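Local coordinates for putative S41 protease (Bacteroides fragilis NCTC 9343, PDB 3K50), which probably belongs to the S41 family of serine peptidases, which cleave peptide bonds in proteins, although its own substrate and function are not established, at residues E26-R31 / N345-N350; N91-Y96 / S377-F382; Q137-V142 / V157-E162; N299-A304 / T323-E328. All coordinates share one frame; numbering follows the deposited sequence.

Interaction 1: residues E26-R31 / N345-N350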
loop_
_atom_site.group_PDB
_atom_site.type_symbol
_atom_site.label_atom_id
_atom_site.label_comp_id
_atom_site.label_asym_id
_atom_site.label_seq_id
_atom_site.Cartn_x
_atom_site.Cartn_y
_atom_site.Cartn_z
ATOM N N GLU A 26 -9.665 -3.153 24.302
ATOM C CA GLU A 26 -8.546 -2.660 23.503
ATOM C C GLU A 26 -8.799 -1.550 22.495
ATOM O O GLU A 26 -7.854 -0.957 22.011
ATOM C CB GLU A 26 -7.997 -3.820 22.669
ATOM C CG GLU A 26 -7.636 -5.077 23.412
ATOM C CD GLU A 26 -6.401 -4.953 24.281
ATOM O OE1 GLU A 26 -5.701 -3.950 24.195
ATOM O OE2 GLU A 26 -6.124 -5.883 25.056
ATOM N N TYR A 27 -10.055 -1.305 22.151
ATOM C CA TYR A 27 -10.420 -0.324 21.156
ATOM C C TYR A 27 -10.127 1.106 21.582
ATOM O O TYR A 27 -10.489 1.504 22.694
ATOM C CB TYR A 27 -11.928 -0.432 20.907
ATOM C CG TYR A 27 -12.524 0.260 19.696
ATOM C CD1 TYR A 27 -11.838 0.344 18.476
ATOM C CD2 TYR A 27 -13.838 0.653 19.710
ATOM C CE1 TYR A 27 -12.444 0.933 17.352
ATOM C CE2 TYR A 27 -14.491 1.199 18.549
ATOM C CZ TYR A 27 -13.775 1.317 17.382
ATOM O OH TYR A 27 -14.374 1.812 16.243
ATOM N N LEU A 28 -9.519 1.888 20.674
ATOM C CA LEU A 28 -9.245 3.291 20.919
ATOM C C LEU A 28 -10.509 3.980 21.364
ATOM O O LEU A 28 -10.498 4.727 22.355
ATOM C CB LEU A 28 -8.718 4.029 19.674
ATOM C CG LEU A 28 -8.367 5.514 19.820
ATOM C CD1 LEU A 28 -7.253 5.784 20.846
ATOM C CD2 LEU A 28 -8.018 6.118 18.477
ATOM N N TRP A 29 -11.594 3.697 20.650
ATOM C CA TRP A 29 -12.857 4.389 20.848
ATOM C C TRP A 29 -13.892 3.551 21.604
ATOM O O TRP A 29 -15.074 3.571 21.308
ATOM C CB TRP A 29 -13.402 4.776 19.455
ATOM C CG TRP A 29 -12.590 5.795 18.702
ATOM C CD1 TRP A 29 -12.124 6.969 19.213
ATOM C CD2 TRP A 29 -12.197 5.803 17.304
ATOM N NE1 TRP A 29 -11.435 7.651 18.276
ATOM C CE2 TRP A 29 -11.463 6.979 17.094
ATOM C CE3 TRP A 29 -12.332 4.916 16.251
ATOM C CZ2 TRP A 29 -10.926 7.324 15.860
ATOM C CZ3 TRP A 29 -11.795 5.244 15.019
ATOM C CH2 TRP A 29 -11.100 6.432 14.826
ATOM N N TYR A 30 -13.464 2.804 22.595
ATOM C CA TYR A 30 -14.395 1.932 23.296
ATOM C C TYR A 30 -15.553 2.741 23.906
ATOM O O TYR A 30 -16.653 2.267 24.010
ATOM C CB TYR A 30 -13.667 1.101 24.372
ATOM C CG TYR A 30 -13.304 1.848 25.636
ATOM C CD1 TYR A 30 -12.106 2.522 25.755
ATOM C CD2 TYR A 30 -14.188 1.892 26.718
ATOM C CE1 TYR A 30 -11.813 3.251 26.909
ATOM C CE2 TYR A 30 -13.892 2.607 27.880
ATOM C CZ TYR A 30 -12.713 3.264 27.984
ATOM O OH TYR A 30 -12.430 3.972 29.138
ATOM N N ARG A 31 -15.301 3.962 24.337
ATOM C CA ARG A 31 -16.353 4.741 24.969
ATOM C C ARG A 31 -17.491 5.151 24.029
ATOM O O ARG A 31 -18.565 5.562 24.488
ATOM C CB ARG A 31 -15.751 6.015 25.563
ATOM C CG ARG A 31 -14.898 5.824 26.811
ATOM C CD ARG A 31 -14.421 7.208 27.266
ATOM N NE ARG A 31 -13.669 7.112 28.498
ATOM C CZ ARG A 31 -14.206 7.011 29.712
ATOM N NH1 ARG A 31 -15.513 6.993 29.869
ATOM N NH2 ARG A 31 -13.429 6.903 30.780
ATOM N N ASN A 345 -8.480 -6.649 12.928
ATOM C CA ASN A 345 -7.540 -5.546 12.795
ATOM C C ASN A 345 -8.283 -4.354 13.391
ATOM O O ASN A 345 -9.182 -3.799 12.762
ATOM C CB ASN A 345 -7.142 -5.328 11.352
ATOM C CG ASN A 345 -6.182 -6.418 10.843
ATOM O OD1 ASN A 345 -6.533 -7.252 9.997
ATOM N ND2 ASN A 345 -5.000 -6.446 11.412
ATOM N N LEU A 346 -7.978 -4.060 14.657
ATOM C CA LEU A 346 -8.703 -3.048 15.432
ATOM C C LEU A 346 -7.975 -1.724 15.653
ATOM O O LEU A 346 -6.789 -1.731 15.941
ATOM C CB LEU A 346 -9.018 -3.668 16.775
ATOM C CG LEU A 346 -9.862 -2.879 17.793
ATOM C CD1 LEU A 346 -11.285 -2.798 17.315
ATOM C CD2 LEU A 346 -9.771 -3.638 19.174
ATOM N N VAL A 347 -8.667 -0.593 15.505
ATOM C CA VAL A 347 -8.069 0.703 15.841
ATOM C C VAL A 347 -7.723 0.679 17.332
ATOM O O VAL A 347 -8.605 0.505 18.180
ATOM C CB VAL A 347 -9.013 1.899 15.547
ATOM C CG1 VAL A 347 -8.414 3.216 16.041
ATOM C CG2 VAL A 347 -9.311 1.996 14.091
ATOM N N VAL A 348 -6.449 0.882 17.643
ATOM C CA VAL A 348 -5.944 0.895 19.020
ATOM C C VAL A 348 -5.353 2.263 19.461
ATOM O O VAL A 348 -5.488 2.654 20.639
ATOM C CB VAL A 348 -4.893 -0.246 19.249
ATOM C CG1 VAL A 348 -5.603 -1.610 19.149
ATOM C CG2 VAL A 348 -3.682 -0.094 18.309
ATOM N N CYS A 349 -4.766 3.022 18.546
ATOM C CA CYS A 349 -4.188 4.316 18.930
ATOM C C CYS A 349 -4.178 5.385 17.889
ATOM O O CYS A 349 -4.224 5.136 16.703
ATOM C CB CYS A 349 -2.742 4.170 19.400
ATOM S SG CYS A 349 -1.510 3.550 18.214
ATOM N N ASN A 350 -4.161 6.615 18.400
ATOM C CA ASN A 350 -3.848 7.802 17.628
ATOM C C ASN A 350 -2.353 7.804 17.339
ATOM O O ASN A 350 -1.539 7.199 18.100
ATOM C CB ASN A 350 -4.207 9.067 18.412
ATOM C CG ASN A 350 -5.647 9.355 18.383
ATOM O OD1 ASN A 350 -6.201 9.683 17.333
ATOM N ND2 ASN A 350 -6.267 9.252 19.487
HETATM O O HOH W 1 -6.630 1.941 22.967
#

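Interaction 2: residues N91-Y96 / S377-F382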
loop_
_atom_site.group_PDB
_atom_site.type_symbol
_atom_site.label_atom_id
_atom_site.label_comp_id
_atom_site.label_asym_id
_atom_site.label_seq_id
_atom_site.Cartn_x
_atom_site.Cartn_y
_atom_site.Cartn_z
ATOM N N ASN A 91 -10.383 -5.424 -22.034
ATOM C CA ASN A 91 -8.933 -5.632 -22.009
ATOM C C ASN A 91 -8.461 -5.368 -20.583
ATOM O O ASN A 91 -8.932 -4.427 -19.949
ATOM C CB ASN A 91 -8.229 -4.693 -22.979
ATOM C CG ASN A 91 -8.486 -5.047 -24.415
ATOM O OD1 ASN A 91 -8.471 -6.205 -24.771
ATOM N ND2 ASN A 91 -8.686 -4.030 -25.267
ATOM N N ALA A 92 -7.547 -6.200 -20.074
ATOM C CA ALA A 92 -7.018 -6.036 -18.724
ATOM C C ALA A 92 -5.605 -5.390 -18.721
ATOM O O ALA A 92 -4.625 -6.015 -19.143
ATOM C CB ALA A 92 -7.001 -7.382 -17.974
ATOM N N LEU A 93 -5.517 -4.151 -18.245
ATOM C CA LEU A 93 -4.264 -3.420 -18.166
ATOM C C LEU A 93 -3.528 -3.831 -16.891
ATOM O O LEU A 93 -4.043 -3.617 -15.794
ATOM C CB LEU A 93 -4.508 -1.891 -18.147
ATOM C CG LEU A 93 -3.289 -0.999 -17.942
ATOM C CD1 LEU A 93 -2.224 -1.321 -18.971
ATOM C CD2 LEU A 93 -3.620 0.515 -17.999
ATOM N N ILE A 94 -2.312 -4.379 -17.034
ATOM C CA ILE A 94 -1.547 -4.845 -15.861
ATOM C C ILE A 94 -0.919 -3.670 -15.115
ATOM O O ILE A 94 -0.210 -2.872 -15.723
ATOM C CB ILE A 94 -0.497 -5.913 -16.270
ATOM C CG1 ILE A 94 -1.236 -7.149 -16.798
ATOM C CG2 ILE A 94 0.395 -6.259 -15.069
ATOM C CD1 ILE A 94 -0.341 -8.243 -17.425
ATOM N N SER A 95 -1.148 -3.594 -13.796
ATOM C CA SER A 95 -0.660 -2.543 -12.959
ATOM C C SER A 95 0.511 -2.952 -12.034
ATOM O O SER A 95 1.179 -2.098 -11.537
ATOM C CB SER A 95 -1.798 -2.070 -12.035
ATOM O OG SER A 95 -2.287 -3.180 -11.236
ATOM N N TYR A 96 0.719 -4.238 -11.787
ATOM C CA TYR A 96 1.713 -4.717 -10.825
ATOM C C TYR A 96 1.936 -6.204 -11.116
ATOM O O TYR A 96 0.947 -6.951 -11.398
ATOM C CB TYR A 96 1.164 -4.530 -9.415
ATOM C CG TYR A 96 2.149 -4.757 -8.297
ATOM C CD1 TYR A 96 2.281 -5.971 -7.748
ATOM C CD2 TYR A 96 2.865 -3.700 -7.724
ATOM C CE1 TYR A 96 3.151 -6.199 -6.700
ATOM C CE2 TYR A 96 3.703 -3.907 -6.679
ATOM C CZ TYR A 96 3.844 -5.171 -6.171
ATOM O OH TYR A 96 4.698 -5.436 -5.126
ATOM N N SER A 377 -0.675 6.412 -22.446
ATOM C CA SER A 377 0.573 6.344 -23.218
ATOM C C SER A 377 1.845 6.336 -22.332
ATOM O O SER A 377 2.922 5.872 -22.763
ATOM C CB SER A 377 0.632 7.472 -24.224
ATOM O OG SER A 377 0.972 8.677 -23.561
ATOM N N THR A 378 1.755 6.846 -21.113
ATOM C CA THR A 378 2.873 6.745 -20.177
ATOM C C THR A 378 2.600 5.795 -18.936
ATOM O O THR A 378 3.262 5.901 -17.901
ATOM C CB THR A 378 3.352 8.116 -19.729
ATOM O OG1 THR A 378 2.242 8.868 -19.257
ATOM C CG2 THR A 378 4.019 8.873 -20.909
ATOM N N TYR A 379 1.637 4.890 -19.055
ATOM C CA TYR A 379 1.402 3.850 -18.031
ATOM C C TYR A 379 2.486 2.785 -18.286
ATOM O O TYR A 379 2.350 1.942 -19.183
ATOM C CB TYR A 379 0.000 3.316 -18.190
ATOM C CG TYR A 379 -0.550 2.588 -16.997
ATOM C CD1 TYR A 379 -0.185 1.301 -16.720
ATOM C CD2 TYR A 379 -1.454 3.213 -16.146
ATOM C CE1 TYR A 379 -0.714 0.636 -15.638
ATOM C CE2 TYR A 379 -1.990 2.546 -15.039
ATOM C CZ TYR A 379 -1.615 1.272 -14.794
ATOM O OH TYR A 379 -2.165 0.585 -13.727
ATOM N N LEU A 380 3.584 2.878 -17.526
ATOM C CA LEU A 380 4.801 2.140 -17.836
ATOM C C LEU A 380 5.387 1.478 -16.622
ATOM O O LEU A 380 4.971 1.796 -15.511
ATOM C CB LEU A 380 5.845 3.125 -18.394
ATOM C CG LEU A 380 5.607 3.720 -19.768
ATOM C CD1 LEU A 380 6.498 4.904 -20.000
ATOM C CD2 LEU A 380 5.754 2.601 -20.879
ATOM N N PRO A 381 6.341 0.519 -16.829
ATOM C CA PRO A 381 6.967 -0.093 -15.689
ATOM C C PRO A 381 7.513 0.886 -14.672
ATOM O O PRO A 381 8.009 1.946 -15.032
ATOM C CB PRO A 381 8.142 -0.867 -16.299
ATOM C CG PRO A 381 7.543 -1.308 -17.684
ATOM C CD PRO A 381 6.774 -0.117 -18.107
ATOM N N PHE A 382 7.459 0.483 -13.413
ATOM C CA PHE A 382 7.996 1.335 -12.355
ATOM C C PHE A 382 9.488 1.627 -12.532
ATOM O O PHE A 382 10.290 0.756 -12.884
ATOM C CB PHE A 382 7.781 0.683 -11.012
ATOM C CG PHE A 382 6.339 0.426 -10.675
ATOM C CD1 PHE A 382 5.475 1.488 -10.414
ATOM C CD2 PHE A 382 5.884 -0.860 -10.484
ATOM C CE1 PHE A 382 4.174 1.238 -10.051
ATOM C CE2 PHE A 382 4.612 -1.107 -10.132
ATOM C CZ PHE A 382 3.747 -0.048 -9.884
HETATM O O HOH W 2 -4.457 -1.216 -14.527
#

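Interaction 3: residues Q137-V142 / V157-E162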
loop_
_atom_site.group_PDB
_atom_site.type_symbol
_atom_site.label_atom_id
_atom_site.label_comp_id
_atom_site.label_asym_id
_atom_site.label_seq_id
_atom_site.Cartn_x
_atom_site.Cartn_y
_atom_site.Cartn_z
ATOM N N GLN A 137 -3.324 -19.577 -22.144
ATOM C CA GLN A 137 -2.703 -18.995 -23.322
ATOM C C GLN A 137 -3.255 -17.585 -23.395
ATOM O O GLN A 137 -4.474 -17.412 -23.404
ATOM C CB GLN A 137 -3.042 -19.758 -24.596
ATOM C CG GLN A 137 -2.314 -21.078 -24.712
ATOM C CD GLN A 137 -0.799 -20.896 -24.684
ATOM O OE1 GLN A 137 -0.099 -21.599 -23.950
ATOM N NE2 GLN A 137 -0.294 -19.911 -25.441
ATOM N N LEU A 138 -2.368 -16.593 -23.477
ATOM C CA LEU A 138 -2.809 -15.210 -23.499
ATOM C C LEU A 138 -2.426 -14.460 -24.762
ATOM O O LEU A 138 -1.322 -14.649 -25.277
ATOM C CB LEU A 138 -2.174 -14.472 -22.304
ATOM C CG LEU A 138 -2.331 -15.054 -20.889
ATOM C CD1 LEU A 138 -1.672 -14.151 -19.811
ATOM C CD2 LEU A 138 -3.809 -15.347 -20.509
ATOM N N GLN A 139 -3.341 -13.647 -25.287
ATOM C CA GLN A 139 -2.992 -12.663 -26.317
ATOM C C GLN A 139 -2.720 -11.382 -25.512
ATOM O O GLN A 139 -3.516 -11.016 -24.678
ATOM C CB GLN A 139 -4.104 -12.431 -27.334
ATOM C CG GLN A 139 -3.724 -11.430 -28.428
ATOM C CD GLN A 139 -4.790 -11.281 -29.508
ATOM O OE1 GLN A 139 -5.925 -10.904 -29.228
ATOM N NE2 GLN A 139 -4.411 -11.564 -30.761
ATOM N N ILE A 140 -1.596 -10.732 -25.775
ATOM C CA ILE A 140 -1.136 -9.572 -25.047
ATOM C C ILE A 140 -1.055 -8.381 -25.988
ATOM O O ILE A 140 -0.714 -8.558 -27.177
ATOM C CB ILE A 140 0.314 -9.836 -24.469
ATOM C CG1 ILE A 140 0.307 -10.979 -23.437
ATOM C CG2 ILE A 140 0.969 -8.582 -23.819
ATOM C CD1 ILE A 140 -0.612 -10.789 -22.323
ATOM N N GLY A 141 -1.355 -7.181 -25.476
ATOM C CA GLY A 141 -1.265 -5.954 -26.280
ATOM C C GLY A 141 -0.561 -4.827 -25.545
ATOM O O GLY A 141 -0.135 -5.012 -24.415
ATOM N N VAL A 142 -0.441 -3.669 -26.215
ATOM C CA VAL A 142 0.097 -2.440 -25.641
ATOM C C VAL A 142 -0.718 -1.270 -26.166
ATOM O O VAL A 142 -1.374 -1.384 -27.206
ATOM C CB VAL A 142 1.567 -2.210 -25.990
ATOM C CG1 VAL A 142 2.443 -3.274 -25.332
ATOM C CG2 VAL A 142 1.760 -2.179 -27.517
ATOM N N VAL A 157 -5.547 -0.199 -27.813
ATOM C CA VAL A 157 -4.757 -1.348 -27.421
ATOM C C VAL A 157 -4.584 -2.224 -28.652
ATOM O O VAL A 157 -5.568 -2.665 -29.231
ATOM C CB VAL A 157 -5.454 -2.086 -26.298
ATOM C CG1 VAL A 157 -4.643 -3.296 -25.836
ATOM C CG2 VAL A 157 -5.687 -1.085 -25.162
ATOM N N VAL A 158 -3.341 -2.430 -29.077
ATOM C CA VAL A 158 -3.055 -3.223 -30.266
ATOM C C VAL A 158 -2.325 -4.513 -29.900
ATOM O O VAL A 158 -1.419 -4.503 -29.056
ATOM C CB VAL A 158 -2.243 -2.404 -31.274
ATOM C CG1 VAL A 158 -3.029 -1.117 -31.633
ATOM C CG2 VAL A 158 -0.881 -2.035 -30.735
ATOM N N PRO A 159 -2.710 -5.643 -30.523
ATOM C CA PRO A 159 -2.017 -6.869 -30.135
ATOM C C PRO A 159 -0.566 -6.849 -30.551
ATOM O O PRO A 159 -0.255 -6.349 -31.612
ATOM C CB PRO A 159 -2.752 -7.963 -30.924
ATOM C CG PRO A 159 -4.009 -7.316 -31.424
ATOM C CD PRO A 159 -3.705 -5.891 -31.581
ATOM N N ILE A 160 0.303 -7.352 -29.694
ATOM C CA ILE A 160 1.715 -7.448 -30.002
ATOM C C ILE A 160 2.257 -8.881 -29.926
ATOM O O ILE A 160 3.412 -9.109 -30.310
ATOM C CB ILE A 160 2.571 -6.577 -29.045
ATOM C CG1 ILE A 160 2.427 -7.075 -27.616
ATOM C CG2 ILE A 160 2.173 -5.120 -29.199
ATOM C CD1 ILE A 160 3.488 -6.514 -26.647
ATOM N N GLY A 161 1.481 -9.820 -29.373
ATOM C CA GLY A 161 1.931 -11.199 -29.276
ATOM C C GLY A 161 1.125 -12.098 -28.367
ATOM O O GLY A 161 -0.024 -11.816 -28.023
ATOM N N GLU A 162 1.734 -13.233 -28.024
ATOM C CA GLU A 162 1.130 -14.239 -27.149
ATOM C C GLU A 162 2.133 -14.847 -26.157
ATOM O O GLU A 162 3.337 -14.840 -26.365
ATOM C CB GLU A 162 0.551 -15.358 -27.989
ATOM C CG GLU A 162 -0.588 -14.910 -28.922
ATOM C CD GLU A 162 -0.976 -15.957 -29.975
ATOM O OE1 GLU A 162 -0.126 -16.785 -30.388
ATOM O OE2 GLU A 162 -2.149 -15.922 -30.404
#

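Interaction 4: residues N299-A304 / T323-E328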
loop_
_atom_site.group_PDB
_atom_site.type_symbol
_atom_site.label_atom_id
_atom_site.label_comp_id
_atom_site.label_asym_id
_atom_site.label_seq_id
_atom_site.Cartn_x
_atom_site.Cartn_y
_atom_site.Cartn_z
ATOM N N ASN A 299 -5.497 6.773 -3.865
ATOM C CA ASN A 299 -6.487 6.447 -2.861
ATOM C C ASN A 299 -6.113 5.162 -2.115
ATOM O O ASN A 299 -6.588 4.947 -1.032
ATOM C CB ASN A 299 -7.887 6.255 -3.459
ATOM C CG ASN A 299 -8.507 7.516 -4.107
ATOM O OD1 ASN A 299 -9.576 7.363 -4.699
ATOM N ND2 ASN A 299 -7.877 8.733 -4.024
ATOM N N ALA A 300 -5.310 4.268 -2.689
ATOM C CA ALA A 300 -4.908 3.077 -1.966
ATOM C C ALA A 300 -3.901 3.338 -0.844
ATOM O O ALA A 300 -3.742 2.493 0.013
ATOM C CB ALA A 300 -4.297 2.026 -2.940
ATOM N N THR A 301 -3.179 4.460 -0.883
ATOM C CA THR A 301 -2.099 4.784 0.043
ATOM C C THR A 301 -2.717 5.018 1.391
ATOM O O THR A 301 -3.481 5.959 1.568
ATOM C CB THR A 301 -1.360 6.040 -0.432
ATOM O OG1 THR A 301 -0.892 5.806 -1.744
ATOM C CG2 THR A 301 -0.175 6.383 0.469
ATOM N N ARG A 302 -2.375 4.180 2.366
ATOM C CA ARG A 302 -3.125 4.180 3.622
ATOM C C ARG A 302 -2.336 3.904 4.858
ATOM O O ARG A 302 -1.363 3.158 4.842
ATOM C CB ARG A 302 -4.150 3.031 3.483
ATOM C CG ARG A 302 -5.051 2.732 4.679
ATOM C CD ARG A 302 -5.936 1.547 4.371
ATOM N NE ARG A 302 -6.985 1.873 3.428
ATOM C CZ ARG A 302 -8.201 2.354 3.744
ATOM N NH1 ARG A 302 -8.573 2.576 4.992
ATOM N NH2 ARG A 302 -9.058 2.607 2.789
ATOM N N GLY A 303 -2.812 4.437 5.962
ATOM C CA GLY A 303 -2.301 4.036 7.271
ATOM C C GLY A 303 -0.880 4.362 7.619
ATOM O O GLY A 303 -0.496 5.519 7.731
ATOM N N ALA A 304 -0.070 3.342 7.807
ATOM C CA ALA A 304 1.348 3.573 8.015
ATOM C C ALA A 304 1.935 4.453 6.898
ATOM O O ALA A 304 2.803 5.295 7.159
ATOM C CB ALA A 304 2.098 2.209 8.133
ATOM N N THR A 323 -2.911 11.035 -6.434
ATOM C CA THR A 323 -4.293 11.324 -6.057
ATOM C C THR A 323 -4.383 11.255 -4.538
ATOM O O THR A 323 -3.476 10.768 -3.890
ATOM C CB THR A 323 -5.312 10.411 -6.757
ATOM O OG1 THR A 323 -4.995 9.035 -6.553
ATOM C CG2 THR A 323 -5.400 10.717 -8.312
ATOM N N LYS A 324 -5.472 11.722 -3.976
ATOM C CA LYS A 324 -5.613 11.794 -2.510
ATOM C C LYS A 324 -5.445 10.442 -1.803
ATOM O O LYS A 324 -5.865 9.384 -2.351
ATOM C CB LYS A 324 -6.968 12.487 -2.224
ATOM C CG LYS A 324 -7.252 12.718 -0.803
ATOM C CD LYS A 324 -8.055 13.980 -0.468
ATOM C CE LYS A 324 -9.558 13.858 -0.379
ATOM N NZ LYS A 324 -10.010 14.755 0.830
ATOM N N THR A 325 -4.814 10.444 -0.621
ATOM C CA THR A 325 -4.600 9.238 0.207
ATOM C C THR A 325 -5.918 8.809 0.864
ATOM O O THR A 325 -6.901 9.489 0.748
ATOM C CB THR A 325 -3.473 9.411 1.267
ATOM O OG1 THR A 325 -3.850 10.396 2.254
ATOM C CG2 THR A 325 -2.186 9.801 0.572
ATOM N N ALA A 326 -5.903 7.668 1.545
ATOM C CA ALA A 326 -7.126 7.017 2.049
ATOM C C ALA A 326 -7.807 7.709 3.224
ATOM O O ALA A 326 -9.020 7.602 3.400
ATOM C CB ALA A 326 -6.825 5.591 2.459
ATOM N N GLY A 327 -7.036 8.390 4.028
ATOM C CA GLY A 327 -7.610 9.052 5.226
ATOM C C GLY A 327 -7.598 8.210 6.508
ATOM O O GLY A 327 -8.314 8.507 7.474
ATOM N N GLU A 328 -6.795 7.155 6.557
ATOM C CA GLU A 328 -6.728 6.319 7.775
ATOM C C GLU A 328 -5.742 6.959 8.803
ATOM O O GLU A 328 -4.596 6.665 8.804
ATOM C CB GLU A 328 -6.384 4.857 7.417
ATOM C CG GLU A 328 -6.540 3.897 8.561
ATOM C CD GLU A 328 -6.371 2.493 8.075
ATOM O OE1 GLU A 328 -7.313 2.003 7.429
ATOM O OE2 GLU A 328 -5.284 1.910 8.303
HETATM O O HOH W 3 -6.855 6.956 -7.007
HETATM O O HOH W 4 -1.850 6.993 9.341
#

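Interaction 1: residues E26-R31 / N345-N350
Three groups converge on a single backbone oxygen here: Val347 O accepts the N-H of Leu28, is approached by Tyr27 CA, and meets the edge of the Tyr27 ring. The one direct hydrogen bond, Leu28 N to Val347 O at 3.0 Å, is nearly straight (173°), and Tyr27 CD1 lies 3.3 Å from Val347 O, close to the ring plane. Leu346 reaches the same ring with one methyl, CD1, 3.4 Å from Tyr27 CD1, the two side chains crossing at about a right angle. The tyrosine hydroxyl leads away to Asp57 and to Ala54 N. Tyr27 is the first residue past helix 18-26 and opens a type I turn closed by Tyr30 N on Tyr27 O, and this turn of the N-terminal S41 region leans against strand 342-352 of the peptidase region; in that strand a classic beta bulge sets two residues, Val348 and Cys349, opposite Ala331. Leu28 extends CG anti to its own N (chi1 -179°) along the strand: CB lies 3.7 Å from Val347 CG1, and CD2 sits 3.7 Å from Asn350 ND2. Val347 CG1 also stands over one face of the Trp29 indole, 4.1 Å from CZ3 and offset toward the rim. A water bridges Val348 O (2.7 Å) and, at longer range, Glu26 O; other acceptors compete for its protons.

Interaction 2: residues N91-Y96 / S377-F382
Strand 91-96 and the irregular loop 377-382 run in nearly the same direction where they touch, 13° apart, but their backbones stay well separated: the nearest alpha carbons, Ser95 CA and Tyr379 CA, are 8.4 Å apart, and no direct hydrogen bond joins the segments. Side chains fill the interval. With chi1 at -161°, Tyr379 turns its ring away from its backbone N and across to the strand. Leu93 CD2 rests on one face in a CH-pi contact, 3.6 Å from the ring centroid and almost on the ring normal, while Ile94 O lies at the ring edge, 3.5 Å from Tyr379 CE1. The phenol oxygen ends against Ser95, with Tyr379 OH 3.2 Å from Ser95 CB. One water donates to both Tyr379 OH (3.0 Å) and Leu93 O (2.7 Å), a water-mediated link between the segments. Further on, Phe382 CZ comes 3.7 Å from Ser95 O, and Phe382 CE2 meets Tyr96 CD2 at 3.9 Å, these two side chains crossing roughly perpendicularly. Arg110 binds Ser95 O and Leu380 O and makes a cation-pi contact with Tyr379. The contact is buried aromatic packing of the loop before helix 388-398 against a strand of the PDZ-like five-stranded sheet.

Interaction 3: residues Q137-V142 / V157-E162
Val142 and Ile160 meet at about a right angle across a beta hairpin, on the outer edge of the PDZ-like antiparallel sheet. Their branches pair off: Val142 CG2 presses on Ile160 CG2 at 3.4 Å, tighter than usual carbon packing, and Val142 CG1 lies 3.6 Å from Ile160 CD1. Ile160 places CG1 between its N and carbonyl carbon (chi1 63°), which brings that carbon over to Ile140 O, 3.5 Å away. Val142 crosses Val158 more loosely, at an oblique angle and with only the CG2 methyls approaching. Along the hairpin, Gln139 stretches out beside Pro159, the two pointing the same way, with NE2 4.0 Å from Pro159 CB. The strand segments run 130° apart in direction and are interrupted by a classic beta bulge that places Ile160 and Gly161 together opposite Ile140. Ile140 O accordingly accepts Ile160 N at 3.0 Å, in the carbonyl plane, together with a weak bond from Gly161 N, while Ile140 donates its N-H to Gly161 O from well above that carbonyl's plane. Beyond the bulge, Val142 and Val158 exchange a regular pair of backbone hydrogen bonds, and Gly141 has no side chain where one would run into Val158 O, 3.1 Å from Gly141 CA. Strand 113-117 lies on the other side of strand 136-146, where the Gln139 backbone hydrogen-bonds to Met115 and Met116. Past the bulge in the other direction, Glu162 is set against the carbonyl of Leu138: its CB lies 3.4 Å from Leu138 O, and Glu162 CA makes a 3.1 Å CA-H...O contact with that oxygen.

Interaction 4: residues N299-A304 / T323-E328
The loop leading into helix 304-312, whose N-cap is Gly303, probably corresponds to the one that carries the nucleophile in S41 peptidases, although no serine is present in 299-304, and it packs here on the loop after strand 317-322. Both follow neighbouring parallel strands of the ClpP/crotonase-like core. Three hydrogen bonds join them. Asn299 ND2 donates to Lys324 O at 2.7 Å, the acceptor lying close to the amide plane; Ala326 N donates to Thr301 O at 3.0 Å. Arg302 NH1 forms a salt bridge with Glu328 OE1 at 2.8 Å: the oxygen lies in the guanidinium plane, yet the arginine meets it from above the carboxylate plane, the two planes being 59° apart. A bend at chi3 (-73°) swings the guanidinium back over Ala326, whose CB covers one face 3.7 Å from Arg302 NH2. A water donates to Gly303 O and Glu328 O, and Glu306 accepts from the backbone N atoms of Gly303, Gly327 and Glu328. The two loops are thus tied by backbone as well as side chain, and Arg302, gripped at its edge by Glu328 OE1 with Ala326 CB on one face, is fixed in how its guanidinium is turned.

In the fold
Interactions 2 and 3 reach the same PDZ-like sheet and touch through Asn91 and Val157: interaction 2 is a buried aromatic contact on an inner strand, whereas interaction 3 is a backbone-bonded hairpin at the partly exposed edge. Interaction 1, on the opposite side of the molecule, relies on one backbone bond and apolar packing to join the N-terminal region to the peptidase region. Interaction 4 lies nearest the chain's centre, about 8 Å away, and two of its three direct bonds use side chains, one being the only salt bridge across any of the four contacts. It is nested in sequence within the loops closed by interactions 1 and 2, which alternate along the chain and lie about 38 Å apart, centre to centre.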